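Local coordinates for protein CRISPR system Cmr subunit Cmr5 (Thermus thermophilus HB8, PDB 2ZOP) that is probably a subunit of the Cmr ribonucleoprotein complex, part of the type III-B CRISPR defence against viruses and plasmids, at residues A12-V16 and W103-A108. Residues are numbered along the deposited sequence; the frame is centred on the assembly and turned at random.
Sequences AYEKV and WFKRFA
Phe104 O accepts the helical hydrogen bond of Ala108 N at 2.9 Å, and the CG2 methyl of Val16 packs against the same oxygen from the other helix. The CG1 branch of Val16 reaches nearly a turn further along, 3.6 Å from Phe107 O; CG1 rests on backbone, CG2 also on the side chains of Phe104 and Phe107. Beside them, Tyr13 CB sits over the centre of the Phe107 ring in a CH-pi contact, 3.9 Å from the centroid. With CG anti to the backbone N (chi1 174°), the Tyr13 ring swings across the same face, bringing its CD1 to 3.5 Å from Phe107 CD1; the two ring planes are inclined obliquely, at 32°. The Phe104 ring takes Ala12 CB over one face, nearer the rim, 4.0 Å from the centroid. Lys15 runs alongside this ring, its CB 3.6 Å from Phe104 CE1, before its bent chain carries the amine away. Leu62, Leu66 and Val69 of helix 57-69, with Tyr28 of helix 25-42, also pack against Phe104, extending the contact into the core of this all-helical fold. Helix 4-19 and the C-terminal helix 87-111 thus join with local axes 8.8 Å apart, crossing at -47°. No hydrogen bond spans the two segments: methyl, methylene and aromatic packing holds them together, while their main-chain bonds stay within each helix.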
loop_
_atom_site.group_PDB
_atom_site.type_symbol
_atom_site.label_atom_id
_atom_site.label_comp_id
_atom_site.label_asym_id
_atom_site.label_seq_id
_atom_site.Cartn_x
_atom_site.Cartn_y
_atom_site.Cartn_z
ATOM N N ALA A 12 -4.333 -25.429 8.412
ATOM C CA ALA A 12 -5.405 -24.639 7.818
ATOM C C ALA A 12 -6.394 -25.610 7.194
ATOM O O ALA A 12 -7.611 -25.432 7.275
ATOM C CB ALA A 12 -4.838 -23.700 6.748
ATOM N N TYR A 13 -5.842 -26.638 6.563
ATOM C CA TYR A 13 -6.629 -27.679 5.928
ATOM C C TYR A 13 -7.551 -28.296 6.976
ATOM O O TYR A 13 -8.743 -28.467 6.740
ATOM C CB TYR A 13 -5.677 -28.733 5.348
ATOM C CG TYR A 13 -6.329 -29.966 4.768
ATOM C CD1 TYR A 13 -7.494 -29.877 4.005
ATOM C CD2 TYR A 13 -5.729 -31.215 4.910
ATOM C CE1 TYR A 13 -8.040 -30.999 3.396
ATOM C CE2 TYR A 13 -6.263 -32.347 4.301
ATOM C CZ TYR A 13 -7.420 -32.231 3.545
ATOM O OH TYR A 13 -7.945 -33.348 2.935
ATOM N N GLU A 14 -7.007 -28.605 8.146
ATOM C CA GLU A 14 -7.821 -29.204 9.197
ATOM C C GLU A 14 -8.902 -28.241 9.701
ATOM O O GLU A 14 -10.042 -28.635 9.928
ATOM C CB GLU A 14 -6.947 -29.652 10.366
ATOM C CG GLU A 14 -7.744 -30.351 11.449
ATOM C CD GLU A 14 -6.878 -30.919 12.550
ATOM O OE1 GLU A 14 -6.331 -30.130 13.348
ATOM O OE2 GLU A 14 -6.746 -32.160 12.614
ATOM N N LYS A 15 -8.543 -26.975 9.873
ATOM C CA LYS A 15 -9.511 -25.984 10.336
ATOM C C LYS A 15 -10.674 -25.852 9.347
ATOM O O LYS A 15 -11.836 -25.741 9.746
ATOM C CB LYS A 15 -8.826 -24.628 10.514
ATOM C CG LYS A 15 -7.722 -24.623 11.565
ATOM C CD LYS A 15 -8.311 -24.879 12.944
ATOM C CE LYS A 15 -7.254 -24.798 14.034
ATOM N NZ LYS A 15 -7.892 -24.800 15.379
ATOM N N VAL A 16 -10.368 -25.876 8.057
ATOM C CA VAL A 16 -11.412 -25.747 7.045
ATOM C C VAL A 16 -12.300 -26.993 6.956
ATOM O O VAL A 16 -13.522 -26.881 6.799
ATOM C CB VAL A 16 -10.806 -25.436 5.651
ATOM C CG1 VAL A 16 -11.906 -25.394 4.598
ATOM C CG2 VAL A 16 -10.085 -24.084 5.689
ATOM N N TRP A 103 -3.814 -20.069 2.448
ATOM C CA TRP A 103 -4.125 -21.493 2.549
ATOM C C TRP A 103 -5.578 -21.695 2.966
ATOM O O TRP A 103 -6.263 -22.561 2.434
ATOM C CB TRP A 103 -3.174 -22.193 3.533
ATOM C CG TRP A 103 -1.802 -22.374 2.959
ATOM C CD1 TRP A 103 -0.635 -21.885 3.464
ATOM C CD2 TRP A 103 -1.460 -23.054 1.738
ATOM N NE1 TRP A 103 0.413 -22.210 2.635
ATOM C CE2 TRP A 103 -0.061 -22.926 1.568
ATOM C CE3 TRP A 103 -2.197 -23.753 0.773
ATOM C CZ2 TRP A 103 0.618 -23.473 0.469
ATOM C CZ3 TRP A 103 -1.524 -24.300 -0.323
ATOM C CH2 TRP A 103 -0.125 -24.153 -0.464
ATOM N N PHE A 104 -6.048 -20.897 3.917
ATOM C CA PHE A 104 -7.439 -20.990 4.353
ATOM C C PHE A 104 -8.321 -20.732 3.136
ATOM O O PHE A 104 -9.317 -21.431 2.910
ATOM C CB PHE A 104 -7.735 -19.936 5.423
ATOM C CG PHE A 104 -7.436 -20.391 6.822
ATOM C CD1 PHE A 104 -8.402 -21.066 7.570
ATOM C CD2 PHE A 104 -6.195 -20.154 7.392
ATOM C CE1 PHE A 104 -8.135 -21.496 8.860
ATOM C CE2 PHE A 104 -5.914 -20.582 8.688
ATOM C CZ PHE A 104 -6.889 -21.255 9.424
ATOM N N LYS A 105 -7.944 -19.721 2.360
ATOM C CA LYS A 105 -8.683 -19.362 1.156
ATOM C C LYS A 105 -8.731 -20.517 0.160
ATOM O O LYS A 105 -9.797 -20.888 -0.335
ATOM C CB LYS A 105 -8.043 -18.134 0.497
ATOM C CG LYS A 105 -8.646 -17.773 -0.856
ATOM C CD LYS A 105 -8.167 -16.408 -1.325
ATOM C CE LYS A 105 -8.675 -16.102 -2.727
ATOM N NZ LYS A 105 -8.037 -17.016 -3.731
ATOM N N ARG A 106 -7.566 -21.078 -0.134
ATOM C CA ARG A 106 -7.467 -22.188 -1.073
ATOM C C ARG A 106 -8.283 -23.406 -0.646
ATOM O O ARG A 106 -9.004 -23.984 -1.455
ATOM C CB ARG A 106 -5.998 -22.574 -1.260
ATOM C CG ARG A 106 -5.214 -21.522 -2.036
ATOM C CD ARG A 106 -3.726 -21.676 -1.820
ATOM N NE ARG A 106 -2.981 -20.551 -2.374
ATOM C CZ ARG A 106 -1.726 -20.263 -2.053
ATOM N NH1 ARG A 106 -1.081 -21.023 -1.176
ATOM N NH2 ARG A 106 -1.126 -19.206 -2.589
ATOM N N PHE A 107 -8.167 -23.803 0.618
ATOM C CA PHE A 107 -8.926 -24.952 1.084
ATOM C C PHE A 107 -10.412 -24.660 1.215
ATOM O O PHE A 107 -11.226 -25.571 1.118
ATOM C CB PHE A 107 -8.338 -25.492 2.392
ATOM C CG PHE A 107 -7.102 -26.321 2.181
ATOM C CD1 PHE A 107 -7.178 -27.528 1.488
ATOM C CD2 PHE A 107 -5.855 -25.860 2.589
ATOM C CE1 PHE A 107 -6.029 -28.260 1.196
ATOM C CE2 PHE A 107 -4.696 -26.586 2.299
ATOM C CZ PHE A 107 -4.789 -27.789 1.597
ATOM N N ALA A 108 -10.772 -23.396 1.426
ATOM C CA ALA A 108 -12.189 -23.036 1.514
ATOM C C ALA A 108 -12.808 -23.177 0.120
ATOM O O ALA A 108 -13.947 -23.630 -0.022
ATOM C CB ALA A 108 -12.358 -21.595 2.022
#